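Local coordinates for protein kappa-carrageenase (Zobellia galactanivorans, PDB 5OCR) that probably hydrolyses kappa-carrageenan, a sulfated galactan, through the family 16 glycoside hydrolase domain that this chain holds out of a longer protein, at residues 55-58 / 59-63; 128-131 / 132-135; 168-172 / 173-177; 239-242 / 243-247; 263-266 / 267-270. One frame throughout, in Å; residues are numbered along the deposited sequence.

Contact 1: residues 55-58 / 59-63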
loop_
_atom_site.group_PDB
_atom_site.type_symbol
_atom_site.label_atom_id
_atom_site.label_comp_id
_atom_site.label_asym_id
_atom_site.label_seq_id
_atom_site.Cartn_x
_atom_site.Cartn_y
_atom_site.Cartn_z
ATOM N N TRP A 55 12.594 6.914 -1.698
ATOM C CA TRP A 55 12.355 6.727 -0.288
ATOM C C TRP A 55 13.454 7.344 0.473
ATOM O O TRP A 55 14.618 7.254 0.033
ATOM C CB TRP A 55 12.318 5.225 0.037
ATOM C CG TRP A 55 11.322 4.495 -0.797
ATOM C CD1 TRP A 55 11.572 3.564 -1.823
ATOM C CD2 TRP A 55 9.846 4.569 -0.677
ATOM N NE1 TRP A 55 10.403 3.035 -2.296
ATOM C CE2 TRP A 55 9.314 3.673 -1.698
ATOM C CE3 TRP A 55 8.954 5.308 0.135
ATOM C CZ2 TRP A 55 7.942 3.474 -1.877
ATOM C CZ3 TRP A 55 7.583 5.097 -0.034
ATOM C CH2 TRP A 55 7.079 4.248 -1.059
ATOM N N ASN A 56 13.141 7.983 1.579
ATOM C CA ASN A 56 14.148 8.443 2.547
ATOM C C ASN A 56 13.604 8.259 3.947
ATOM O O ASN A 56 13.059 9.189 4.600
ATOM C CB ASN A 56 14.555 9.952 2.285
ATOM C CG ASN A 56 15.777 10.365 3.141
ATOM O OD1 ASN A 56 16.076 9.724 4.150
ATOM N ND2 ASN A 56 16.415 11.458 2.782
ATOM N N ASN A 57 13.759 7.034 4.456
ATOM C CA ASN A 57 13.236 6.703 5.750
ATOM C C ASN A 57 13.910 7.464 6.908
ATOM O O ASN A 57 13.277 7.725 7.909
ATOM C CB ASN A 57 13.270 5.176 5.958
ATOM C CG ASN A 57 12.119 4.497 5.210
ATOM O OD1 ASN A 57 11.152 5.161 4.884
ATOM N ND2 ASN A 57 12.264 3.254 4.865
ATOM N N GLN A 58 15.168 7.860 6.731
ATOM C CA GLN A 58 15.812 8.664 7.798
ATOM C C GLN A 58 15.093 9.975 8.005
ATOM O O GLN A 58 14.865 10.387 9.144
ATOM C CB GLN A 58 17.289 8.925 7.460
ATOM C CG GLN A 58 18.044 9.786 8.482
ATOM C CD GLN A 58 17.959 9.216 9.922
ATOM O OE1 GLN A 58 17.905 7.991 10.158
ATOM N NE2 GLN A 58 17.884 10.119 10.901
ATOM N N LYS A 59 14.621 10.576 6.914
ATOM C CA LYS A 59 14.023 11.902 6.994
ATOM C C LYS A 59 12.499 11.868 7.048
ATOM O O LYS A 59 11.868 12.812 7.559
ATOM C CB LYS A 59 14.514 12.724 5.802
ATOM C CG LYS A 59 15.976 13.109 6.005
ATOM C CD LYS A 59 16.058 13.940 7.266
ATOM C CE LYS A 59 17.289 14.794 7.257
ATOM N NZ LYS A 59 18.410 13.878 6.949
ATOM N N ASN A 60 11.938 10.753 6.604
ATOM C CA ASN A 60 10.476 10.703 6.377
ATOM C C ASN A 60 9.654 9.741 7.213
ATOM O O ASN A 60 8.414 9.574 6.961
ATOM C CB ASN A 60 10.235 10.445 4.906
ATOM C CG ASN A 60 10.795 11.533 4.041
ATOM O OD1 ASN A 60 11.041 12.635 4.520
ATOM N ND2 ASN A 60 10.942 11.276 2.782
ATOM N N VAL A 61 10.303 9.086 8.183
ATOM C CA VAL A 61 9.654 8.214 9.167
ATOM C C VAL A 61 9.948 8.790 10.587
ATOM O O VAL A 61 11.127 9.111 10.922
ATOM C CB VAL A 61 10.086 6.720 9.070
ATOM C CG1 VAL A 61 9.444 5.862 10.182
ATOM C CG2 VAL A 61 9.819 6.143 7.710
ATOM N N LYS A 62 8.931 9.048 11.384
ATOM C CA LYS A 62 9.163 9.541 12.718
ATOM C C LYS A 62 8.096 8.824 13.523
ATOM O O LYS A 62 6.980 8.579 13.019
ATOM C CB LYS A 62 8.843 11.044 12.744
ATOM C CG LYS A 62 8.719 11.659 14.142
ATOM C CD LYS A 62 8.382 13.154 14.087
ATOM C CE LYS A 62 8.032 13.643 15.490
ATOM N NZ LYS A 62 7.324 14.952 15.397
ATOM N N ILE A 63 8.388 8.477 14.757
ATOM C CA ILE A 63 7.305 7.862 15.555
ATOM C C ILE A 63 7.226 8.664 16.843
ATOM O O ILE A 63 8.280 9.019 17.429
ATOM C CB ILE A 63 7.686 6.450 15.894
ATOM C CG1 ILE A 63 7.873 5.598 14.578
ATOM C CG2 ILE A 63 6.628 5.863 16.809
ATOM C CD1 ILE A 63 8.418 4.222 14.867
HETATM O O HOH W 1 13.643 7.677 10.763
#
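With CG turned opposite its backbone N (chi1 -170°), N56 lays its carboxamide alongside K59, whose CG stands beside its own N (chi1 -73°) in one of its two conformers, and the two side chains run the same way. That places N56 OD1 3.2 Å from K59 N, the hydrogen bond that makes N56 the N-cap of the short helix 57-60. The N-H comes in above the plane of the amide rather than on a lone pair. On the other branch, N56 ND2 rests 3.6 Å from K59 CG of that same conformer. The backbone oxygen of N56 is gripped as well, though weakly: K59 N is 3.1 Å from N56 O, and N60 N comes to 2.8 Å from the same oxygen with the bond bent to 127°. One residue on, V61 N donates to N57 O just as the chain leaves helical geometry. A water is bonded to N57 O and V61 O, 2.9 Å from each. Over the same step the side chains of N57 and V61 meet at a slant, N57 OD1 touching V61 CG2 at 3.3 Å. The polar bonds of that buried amide lead outward, OD1 taking I90 N and ND2 giving to K43 O, while N60 ND2 gives to T87 OG1 and S88 O. The capped turn thus joins strand 54-55, which runs parallel to strand 86-97, to strand 61-64, the antiparallel partner of strand 67-74, and V61 packs on F91 of strand 86-97.

Contact 2: residues 128-131 / 132-135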
loop_
_atom_site.group_PDB
_atom_site.type_symbol
_atom_site.label_atom_id
_atom_site.label_comp_id
_atom_site.label_asym_id
_atom_site.label_seq_id
_atom_site.Cartn_x
_atom_site.Cartn_y
_atom_site.Cartn_z
ATOM N N SER A 128 11.723 -16.771 -13.480
ATOM C CA SER A 128 12.164 -18.153 -13.794
ATOM C C SER A 128 11.081 -19.240 -13.795
ATOM O O SER A 128 11.324 -20.417 -14.216
ATOM C CB SER A 128 13.297 -18.597 -12.885
ATOM O OG SER A 128 12.819 -19.138 -11.673
ATOM N N VAL A 129 9.896 -18.878 -13.337
ATOM C CA VAL A 129 8.863 -19.832 -13.086
ATOM C C VAL A 129 8.309 -20.292 -14.451
ATOM O O VAL A 129 8.569 -19.673 -15.523
ATOM C CB VAL A 129 7.774 -19.218 -12.212
ATOM C CG1 VAL A 129 8.420 -18.618 -10.983
ATOM C CG2 VAL A 129 7.091 -18.055 -12.931
ATOM N N ALA A 130 7.592 -21.381 -14.393
ATOM C CA ALA A 130 7.098 -22.063 -15.563
ATOM C C ALA A 130 5.881 -21.358 -16.153
ATOM O O ALA A 130 5.297 -20.442 -15.528
ATOM C CB ALA A 130 6.744 -23.491 -15.171
ATOM N N ASN A 131 5.523 -21.736 -17.410
ATOM C CA ASN A 131 4.376 -21.135 -18.069
ATOM C C ASN A 131 3.116 -21.206 -17.184
ATOM O O ASN A 131 2.751 -22.235 -16.668
ATOM C CB ASN A 131 4.105 -21.875 -19.395
ATOM C CG ASN A 131 3.153 -21.136 -20.286
ATOM O OD1 ASN A 131 3.228 -19.907 -20.432
ATOM N ND2 ASN A 131 2.314 -21.872 -20.957
ATOM N N GLY A 132 2.466 -20.071 -17.016
ATOM C CA GLY A 132 1.194 -20.013 -16.306
ATOM C C GLY A 132 1.431 -19.750 -14.809
ATOM O O GLY A 132 0.448 -19.531 -14.045
ATOM N N GLU A 133 2.686 -19.824 -14.358
ATOM C CA GLU A 133 2.942 -19.649 -12.949
ATOM C C GLU A 133 3.074 -18.195 -12.601
ATOM O O GLU A 133 3.313 -17.350 -13.488
ATOM C CB GLU A 133 4.194 -20.438 -12.526
ATOM C CG GLU A 133 4.048 -21.975 -12.687
ATOM C CD GLU A 133 2.810 -22.617 -12.055
ATOM O OE1 GLU A 133 2.155 -22.022 -11.177
ATOM O OE2 GLU A 133 2.478 -23.767 -12.451
ATOM N N THR A 134 3.001 -17.875 -11.305
ATOM C CA THR A 134 3.044 -16.449 -10.854
ATOM C C THR A 134 4.461 -15.985 -10.720
ATOM O O THR A 134 5.230 -16.637 -10.047
ATOM C CB THR A 134 2.373 -16.388 -9.464
ATOM O OG1 THR A 134 1.016 -16.805 -9.592
ATOM C CG2 THR A 134 2.368 -14.915 -8.894
ATOM N N VAL A 135 4.786 -14.881 -11.382
ATOM C CA VAL A 135 6.091 -14.195 -11.295
ATOM C C VAL A 135 6.066 -13.236 -10.093
ATOM O O VAL A 135 7.062 -13.084 -9.419
ATOM C CB VAL A 135 6.233 -13.418 -12.632
ATOM C CG1 VAL A 135 7.384 -12.394 -12.631
ATOM C CG2 VAL A 135 6.389 -14.440 -13.768
#
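V129 turns its CG2 branch inward over the far arm of a tight turn, where it touches E133 CB at 3.8 Å, the carbonyl oxygen of T134 at 3.7 Å, and V135 CG2, also at 3.8 Å. The methyl stands between its own backbone N and carbonyl carbon, the crowded position, and from there it can meet three residues in succession. The other methyl, CG1, stays near T134 O as well, while the side chains of V129 and E133 pass each other at a slant. V129 directly precedes a type II beta turn from A130 to E133, closed by E133 N giving a hydrogen bond to A130 O, 2.9 Å long with 156° at the hydrogen. A130 CB also meets E133 CG at 4.0 Å; the glutamate chain bends at chi2 beyond this point. G132 holds the third position with a positive phi of 91°, where any side chain would run into the carbonyl oxygen of N131. The turn leads from the loop after strand 115-122 into strand 134-144 of the family 16 fold, and it rests on the neighbouring hairpin: the backbones of G132 and E133 bond to that of K169. T134 faces the other way, its hydroxyl bonded to Y228 O. Chemically, this is a small apolar patch beside one backbone bond. No charge is paired between the two arms, so their fit rests on the valine contacts, the closing bond of the turn and the backbone freedom of a glycine.

Contact 3: residues 168-172 / 173-177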
loop_
_atom_site.group_PDB
_atom_site.type_symbol
_atom_site.label_atom_id
_atom_site.label_comp_id
_atom_site.label_asym_id
_atom_site.label_seq_id
_atom_site.Cartn_x
_atom_site.Cartn_y
_atom_site.Cartn_z
ATOM N N VAL A 168 2.046 -12.890 -14.488
ATOM C CA VAL A 168 1.943 -14.346 -14.718
ATOM C C VAL A 168 2.805 -14.655 -15.921
ATOM O O VAL A 168 2.772 -13.872 -16.899
ATOM C CB VAL A 168 0.478 -14.697 -14.945
ATOM C CG1 VAL A 168 0.333 -16.185 -15.338
ATOM C CG2 VAL A 168 -0.223 -14.473 -13.623
ATOM N N LYS A 169 3.569 -15.766 -15.889
ATOM C CA LYS A 169 4.384 -16.085 -17.054
ATOM C C LYS A 169 3.493 -16.599 -18.196
ATOM O O LYS A 169 2.645 -17.488 -18.000
ATOM C CB LYS A 169 5.515 -17.055 -16.684
ATOM C CG LYS A 169 5.952 -17.915 -17.866
ATOM C CD LYS A 169 7.406 -18.247 -17.859
ATOM C CE LYS A 169 8.290 -17.021 -17.959
ATOM N NZ LYS A 169 9.512 -17.622 -17.440
ATOM N N GLU A 170 3.614 -15.955 -19.382
ATOM C CA GLU A 170 2.835 -16.371 -20.589
ATOM C C GLU A 170 3.703 -16.255 -21.813
ATOM O O GLU A 170 4.207 -15.174 -22.072
ATOM C CB GLU A 170 1.558 -15.554 -20.854
ATOM C CG GLU A 170 0.521 -15.602 -19.764
ATOM C CD GLU A 170 -0.735 -14.784 -20.129
ATOM O OE1 GLU A 170 -0.786 -14.107 -21.200
ATOM O OE2 GLU A 170 -1.668 -14.814 -19.303
ATOM N N ASN A 171 3.870 -17.396 -22.504
ATOM C CA ASN A 171 4.658 -17.471 -23.786
ATOM C C ASN A 171 5.980 -16.796 -23.598
ATOM O O ASN A 171 6.439 -16.028 -24.469
ATOM C CB ASN A 171 3.964 -16.769 -24.949
ATOM C CG ASN A 171 2.543 -17.206 -25.109
ATOM O OD1 ASN A 171 2.279 -18.399 -25.302
ATOM N ND2 ASN A 171 1.603 -16.251 -25.024
ATOM N N GLY A 172 6.585 -17.017 -22.436
ATOM C CA GLY A 172 7.964 -16.625 -22.273
ATOM C C GLY A 172 8.162 -15.289 -21.568
ATOM O O GLY A 172 9.284 -14.980 -21.203
ATOM N N GLN A 173 7.068 -14.541 -21.467
ATOM C CA GLN A 173 7.010 -13.125 -21.033
ATOM C C GLN A 173 6.347 -13.062 -19.663
ATOM O O GLN A 173 5.427 -13.908 -19.361
ATOM C CB GLN A 173 6.115 -12.288 -22.000
ATOM C CG GLN A 173 6.371 -12.371 -23.513
ATOM C CD GLN A 173 7.835 -12.204 -23.876
ATOM O OE1 GLN A 173 8.439 -11.147 -23.611
ATOM N NE2 GLN A 173 8.433 -13.268 -24.485
ATOM N N GLY A 174 6.705 -12.081 -18.839
ATOM C CA GLY A 174 5.840 -11.902 -17.615
ATOM C C GLY A 174 4.751 -10.934 -18.035
ATOM O O GLY A 174 5.055 -9.792 -18.400
ATOM N N VAL A 175 3.487 -11.363 -18.004
ATOM C CA VAL A 175 2.367 -10.547 -18.393
ATOM C C VAL A 175 1.652 -10.009 -17.139
ATOM O O VAL A 175 1.234 -10.767 -16.259
ATOM C CB VAL A 175 1.389 -11.377 -19.250
ATOM C CG1 VAL A 175 0.082 -10.585 -19.579
ATOM C CG2 VAL A 175 2.106 -11.786 -20.538
ATOM N N TRP A 176 1.533 -8.681 -17.060
ATOM C CA TRP A 176 0.788 -8.036 -15.974
ATOM C C TRP A 176 -0.703 -8.364 -16.024
ATOM O O TRP A 176 -1.378 -8.271 -17.087
ATOM C CB TRP A 176 0.969 -6.522 -16.057
ATOM C CG TRP A 176 2.275 -6.112 -15.416
ATOM C CD1 TRP A 176 3.489 -5.878 -16.040
ATOM C CD2 TRP A 176 2.502 -5.870 -13.987
ATOM N NE1 TRP A 176 4.455 -5.522 -15.113
ATOM C CE2 TRP A 176 3.894 -5.485 -13.852
ATOM C CE3 TRP A 176 1.708 -5.960 -12.836
ATOM C CZ2 TRP A 176 4.473 -5.197 -12.592
ATOM C CZ3 TRP A 176 2.282 -5.615 -11.579
ATOM C CH2 TRP A 176 3.644 -5.275 -11.470
ATOM N N LYS A 177 -1.250 -8.741 -14.870
ATOM C CA LYS A 177 -2.698 -8.914 -14.721
ATOM C C LYS A 177 -3.134 -7.789 -13.755
ATOM O O LYS A 177 -2.800 -7.826 -12.557
ATOM C CB LYS A 177 -3.028 -10.274 -14.076
ATOM C CG LYS A 177 -2.539 -11.504 -14.875
ATOM C CD LYS A 177 -3.032 -11.528 -16.319
ATOM C CE LYS A 177 -2.501 -12.751 -17.062
ATOM N NZ LYS A 177 -2.971 -12.853 -18.506
#
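V168 and V175 exchange two nearly straight backbone hydrogen bonds, E170 and Q173 exchange two more, and K169 faces G174 between them as a non-hydrogen-bonded pair. This is a two-residue beta hairpin joining strand 159-170 to strand 173-177, turned by a type I' turn from E170 to Q173 with N171 and G172, both at positive phi, in its middle. V168, E170, Q173 and V175 share one face, and the end of K177 comes to E170 there. E170 runs out straight beyond CG (chi2 -179°) to meet K177 coming from the opposite direction; E170 OE2 and K177 NZ form a salt bridge, modelled at 2.5 Å, so short that its exact length is doubtful. On its way the glutamate crosses V175 at about a right angle, E170 CB lying 3.8 Å from V175 CG2. Nearby, V168 CG2 packs on K177 CG at 4.0 Å. An alanine in place of E170 would leave K177 NZ without this carboxylate and would probably set the end of the lysine free to turn. At the turn, Q173 NE2 folds back to N171 O in a weak bond. Beside the K169-G174 pair, K169 CA lies 3.3 Å from Q173 O, a CA-H...O contact.

Contact 4: residues 239-242 / 243-247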
loop_
_atom_site.group_PDB
_atom_site.type_symbol
_atom_site.label_atom_id
_atom_site.label_comp_id
_atom_site.label_asym_id
_atom_site.label_seq_id
_atom_site.Cartn_x
_atom_site.Cartn_y
_atom_site.Cartn_z
ATOM N N LEU A 239 3.537 5.714 1.786
ATOM C CA LEU A 239 2.790 6.887 1.298
ATOM C C LEU A 239 3.224 7.134 -0.174
ATOM O O LEU A 239 4.378 7.515 -0.438
ATOM C CB LEU A 239 3.014 8.127 2.229
ATOM C CG LEU A 239 2.227 9.353 1.804
ATOM C CD1 LEU A 239 0.691 9.140 1.862
ATOM C CD2 LEU A 239 2.634 10.489 2.774
ATOM N N GLY A 240 2.323 6.847 -1.108
ATOM C CA GLY A 240 2.623 6.949 -2.525
ATOM C C GLY A 240 2.322 8.319 -3.072
ATOM O O GLY A 240 1.592 9.101 -2.420
ATOM N N LEU A 241 2.984 8.712 -4.177
ATOM C CA LEU A 241 2.655 9.948 -4.876
ATOM C C LEU A 241 1.688 9.703 -5.990
ATOM O O LEU A 241 1.694 8.638 -6.664
ATOM C CB LEU A 241 3.997 10.520 -5.448
ATOM C CG LEU A 241 4.027 11.957 -5.877
ATOM C CD1 LEU A 241 3.785 12.869 -4.689
ATOM C CD2 LEU A 241 5.379 12.266 -6.568
ATOM N N ARG A 242 0.737 10.638 -6.161
ATOM C CA ARG A 242 -0.275 10.534 -7.198
ATOM C C ARG A 242 -0.477 11.874 -7.914
ATOM O O ARG A 242 0.118 12.861 -7.595
ATOM C CB ARG A 242 -1.657 10.195 -6.605
ATOM C CG ARG A 242 -1.608 8.853 -5.840
ATOM C CD ARG A 242 -1.498 7.715 -6.833
ATOM N NE ARG A 242 -1.653 6.354 -6.192
ATOM C CZ ARG A 242 -0.625 5.582 -5.791
ATOM N NH1 ARG A 242 0.647 6.047 -5.859
ATOM N NH2 ARG A 242 -0.838 4.352 -5.305
ATOM N N LYS A 243 -1.364 11.821 -8.895
ATOM C CA LYS A 243 -1.671 13.024 -9.664
ATOM C C LYS A 243 -2.198 14.080 -8.637
ATOM O O LYS A 243 -2.968 13.702 -7.657
ATOM C CB LYS A 243 -2.647 12.580 -10.682
ATOM C CG LYS A 243 -4.012 13.110 -10.561
ATOM C CD LYS A 243 -4.566 12.865 -11.966
ATOM C CE LYS A 243 -6.039 13.181 -12.074
ATOM N NZ LYS A 243 -6.213 14.610 -12.413
ATOM N N PRO A 244 -1.859 15.385 -8.797
ATOM C CA PRO A 244 -1.283 16.024 -9.956
ATOM C C PRO A 244 0.267 15.906 -10.044
ATOM O O PRO A 244 0.849 16.487 -10.931
ATOM C CB PRO A 244 -1.731 17.483 -9.798
ATOM C CG PRO A 244 -1.661 17.711 -8.304
ATOM C CD PRO A 244 -2.093 16.346 -7.707
ATOM N N PHE A 245 0.906 15.151 -9.148
ATOM C CA PHE A 245 2.380 15.064 -9.150
ATOM C C PHE A 245 2.912 13.923 -10.009
ATOM O O PHE A 245 4.107 13.768 -10.152
ATOM C CB PHE A 245 2.871 14.856 -7.732
ATOM C CG PHE A 245 2.505 15.975 -6.802
ATOM C CD1 PHE A 245 2.950 17.289 -7.052
ATOM C CD2 PHE A 245 1.699 15.735 -5.693
ATOM C CE1 PHE A 245 2.631 18.316 -6.155
ATOM C CE2 PHE A 245 1.378 16.762 -4.781
ATOM C CZ PHE A 245 1.854 18.031 -5.003
ATOM N N VAL A 246 2.029 13.092 -10.546
ATOM C CA VAL A 246 2.459 12.065 -11.457
ATOM C C VAL A 246 1.416 12.004 -12.564
ATOM O O VAL A 246 0.278 12.454 -12.401
ATOM C CB VAL A 246 2.525 10.688 -10.789
ATOM C CG1 VAL A 246 3.271 10.739 -9.458
ATOM C CG2 VAL A 246 1.126 10.238 -10.415
ATOM N N LYS A 247 1.800 11.358 -13.656
ATOM C CA LYS A 247 0.919 11.217 -14.811
ATOM C C LYS A 247 1.173 9.866 -15.412
ATOM O O LYS A 247 2.310 9.500 -15.714
ATOM C CB LYS A 247 1.164 12.322 -15.832
ATOM C CG LYS A 247 0.615 12.073 -17.228
ATOM C CD LYS A 247 -0.873 12.388 -17.353
ATOM C CE LYS A 247 -1.252 12.750 -18.795
ATOM N NZ LYS A 247 -1.016 11.634 -19.774
#
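Around the F245 ring, the methyl CD1 of L241 comes in obliquely, 3.7 Å from F245 CD2, and R242 O lies near the same ring atom; the ring of F86 also meets it, the planes at about 55°. The second flat group, the R242 guanidinium, has L241 O in its own plane: R242 NH1 gives that oxygen a hydrogen bond of 2.9 Å, 163° at the hydrogen, although the donor stands above the plane of the peptide carbonyl. A CB on G240 would collide with NH1, so the bare glycine leaves room for this fold-back. From the same guanidinium, NE bonds Q146 and NH2 forms a salt bridge with E143, the last glutamate of the family's E-x-D-x-x-E signature. A glycerol, probably from the crystallisation liquor, is weakly bonded to NH2, consistent with this end lying at the active-site cleft. Beyond R242 the chain makes a type VIa beta turn, with a cis peptide before P244, closed by F245 N bonding to R242 O at 2.9 Å. This brings strand 233-241 round towards strand 246-249. Inside the bend, L241 CG rests on F245 CB at 3.6 Å and on V246 CG1 at 3.9 Å. V246 CG2 presses on the R242 carbonyl carbon at 3.4 Å. The chemistry is divided: leucine, phenylalanine and valine bury the inner side of the cis-proline turn, while E143, Q146 and L241 O fix the guanidinium in position and rotation.

Contact 5: residues 263-266 / 267-270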
loop_
_atom_site.group_PDB
_atom_site.type_symbol
_atom_site.label_atom_id
_atom_site.label_comp_id
_atom_site.label_asym_id
_atom_site.label_seq_id
_atom_site.Cartn_x
_atom_site.Cartn_y
_atom_site.Cartn_z
ATOM N N LYS A 263 -1.495 22.781 -11.435
ATOM C CA LYS A 263 -2.166 22.017 -10.338
ATOM C C LYS A 263 -1.156 21.471 -9.342
ATOM O O LYS A 263 -1.342 21.587 -8.109
ATOM C CB LYS A 263 -3.149 20.977 -10.879
ATOM C CG LYS A 263 -4.362 21.698 -11.474
ATOM C CD LYS A 263 -4.678 21.175 -12.857
ATOM C CE LYS A 263 -5.712 20.051 -12.782
ATOM N NZ LYS A 263 -6.933 20.469 -12.026
ATOM N N ALA A 264 -0.060 20.943 -9.871
ATOM C CA ALA A 264 1.040 20.501 -9.001
ATOM C C ALA A 264 1.655 21.635 -8.197
ATOM O O ALA A 264 1.771 21.498 -6.991
ATOM C CB ALA A 264 2.080 19.698 -9.781
ATOM N N ARG A 265 1.975 22.787 -8.835
ATOM C CA ARG A 265 2.468 23.953 -8.105
ATOM C C ARG A 265 1.521 24.410 -6.995
ATOM O O ARG A 265 1.960 24.685 -5.854
ATOM C CB ARG A 265 2.789 25.106 -9.065
ATOM C CG ARG A 265 3.725 26.097 -8.412
ATOM C CD ARG A 265 4.128 27.030 -9.549
ATOM N NE ARG A 265 4.865 28.211 -9.130
ATOM C CZ ARG A 265 4.297 29.273 -8.605
ATOM N NH1 ARG A 265 2.976 29.329 -8.409
ATOM N NH2 ARG A 265 5.049 30.274 -8.257
ATOM N N GLU A 266 0.240 24.505 -7.288
ATOM C CA GLU A 266 -0.607 24.993 -6.190
ATOM C C GLU A 266 -0.730 23.993 -5.052
ATOM O O GLU A 266 -0.756 24.400 -3.889
ATOM C CB GLU A 266 -1.919 25.609 -6.659
ATOM C CG GLU A 266 -2.790 24.674 -7.442
ATOM C CD GLU A 266 -4.245 24.847 -7.073
ATOM O OE1 GLU A 266 -4.543 25.738 -6.226
ATOM O OE2 GLU A 266 -5.091 24.090 -7.619
ATOM N N LYS A 267 -0.726 22.694 -5.331
ATOM C CA LYS A 267 -0.634 21.715 -4.183
ATOM C C LYS A 267 0.687 21.714 -3.376
ATOM O O LYS A 267 0.760 21.118 -2.308
ATOM C CB LYS A 267 -0.912 20.277 -4.615
ATOM C CG LYS A 267 -2.329 20.082 -5.074
ATOM C CD LYS A 267 -2.880 18.829 -4.463
ATOM C CE LYS A 267 -4.338 18.740 -4.800
ATOM N NZ LYS A 267 -5.000 18.422 -3.522
ATOM N N LEU A 268 1.781 22.293 -3.899
ATOM C CA LEU A 268 3.028 22.377 -3.080
ATOM C C LEU A 268 2.887 23.068 -1.760
ATOM O O LEU A 268 3.621 22.752 -0.802
ATOM C CB LEU A 268 4.192 23.001 -3.861
ATOM C CG LEU A 268 4.784 22.205 -5.002
ATOM C CD1 LEU A 268 5.708 23.207 -5.664
ATOM C CD2 LEU A 268 5.562 20.952 -4.545
ATOM N N SER A 269 1.913 23.974 -1.638
ATOM C CA SER A 269 1.695 24.638 -0.364
ATOM C C SER A 269 1.244 23.622 0.685
ATOM O O SER A 269 1.403 23.869 1.866
ATOM C CB SER A 269 0.682 25.796 -0.482
ATOM O OG SER A 269 -0.649 25.322 -0.663
ATOM N N ASP A 270 0.706 22.475 0.224
ATOM C CA ASP A 270 0.206 21.386 1.102
ATOM C C ASP A 270 1.193 20.242 1.347
ATOM O O ASP A 270 0.851 19.229 1.958
ATOM C CB ASP A 270 -1.125 20.854 0.572
ATOM C CG ASP A 270 -2.176 21.934 0.546
ATOM O OD1 ASP A 270 -2.223 22.689 1.544
ATOM O OD2 ASP A 270 -2.918 22.056 -0.461
HETATM O O HOH W 2 1.566 26.282 -3.752
HETATM O O HOH W 3 -0.848 26.774 -2.987
#
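The C-terminal part of the short surface helix 262-267 runs here into the loop that leads to strand 273-285. K267 N gives K263 O an alpha-helical bond of 3.1 Å, straight at 167°. At the next step the pattern slips: L268 N is shared between R265 O, 3.1 Å away, and A264 O, where the bond is weak. The N-H reaches R265 O from well above the carbonyl plane, the tight approach expected of a bond spanning three residues. After it, D270 N bonds to K267 O in another three-residue step, so the chain keeps turning after the alpha-helical bond. L268 carries the side-chain packing here. Its CG stands opposite its carbonyl carbon (chi1 -69°), which sets the isobutyl group back over the preceding turn, with L268 CB 3.4 Å from R265 O, L268 CG 3.7 Å from A264 O and CD1 beside the backbone of R265; E259 also touches the leucine. Trimming L268 to an alanine would remove the branched end from A264 O and from beside R265, and would probably open a gap towards E259. A water adds to this, donating to R265 O at 2.7 Å and weakly accepting from S269 N. K267 points a different way, and its chain, bent at chi2 and chi4, ends with NZ bonded to E113 O. At the start of that chain, K267 CG lies 3.5 Å from K263 O, the same oxygen that accepts the backbone bond of K267.

From the N terminus the five contacts follow in series, none nested in or crossing another, each local to one continuous run; contacts 1 to 4 close turns, and contact 5 follows helix 262-267 into its loop. Contact 1 turns the chain from strand 54-55 into strand 61-64. Contacts 2 and 3 lie together far from it, their centres about 8 Å apart, where the backbone of the 130-133 turn bonds to the hairpin and joins strands 134-144 and 159-170. Contact 4 ends strand 233-241 and returns near the start, W55 of contact 1 packing on L239. F245 and P244 of contact 4 then receive the helix of contact 5, with F245 CZ 3.6 Å from K267 CB.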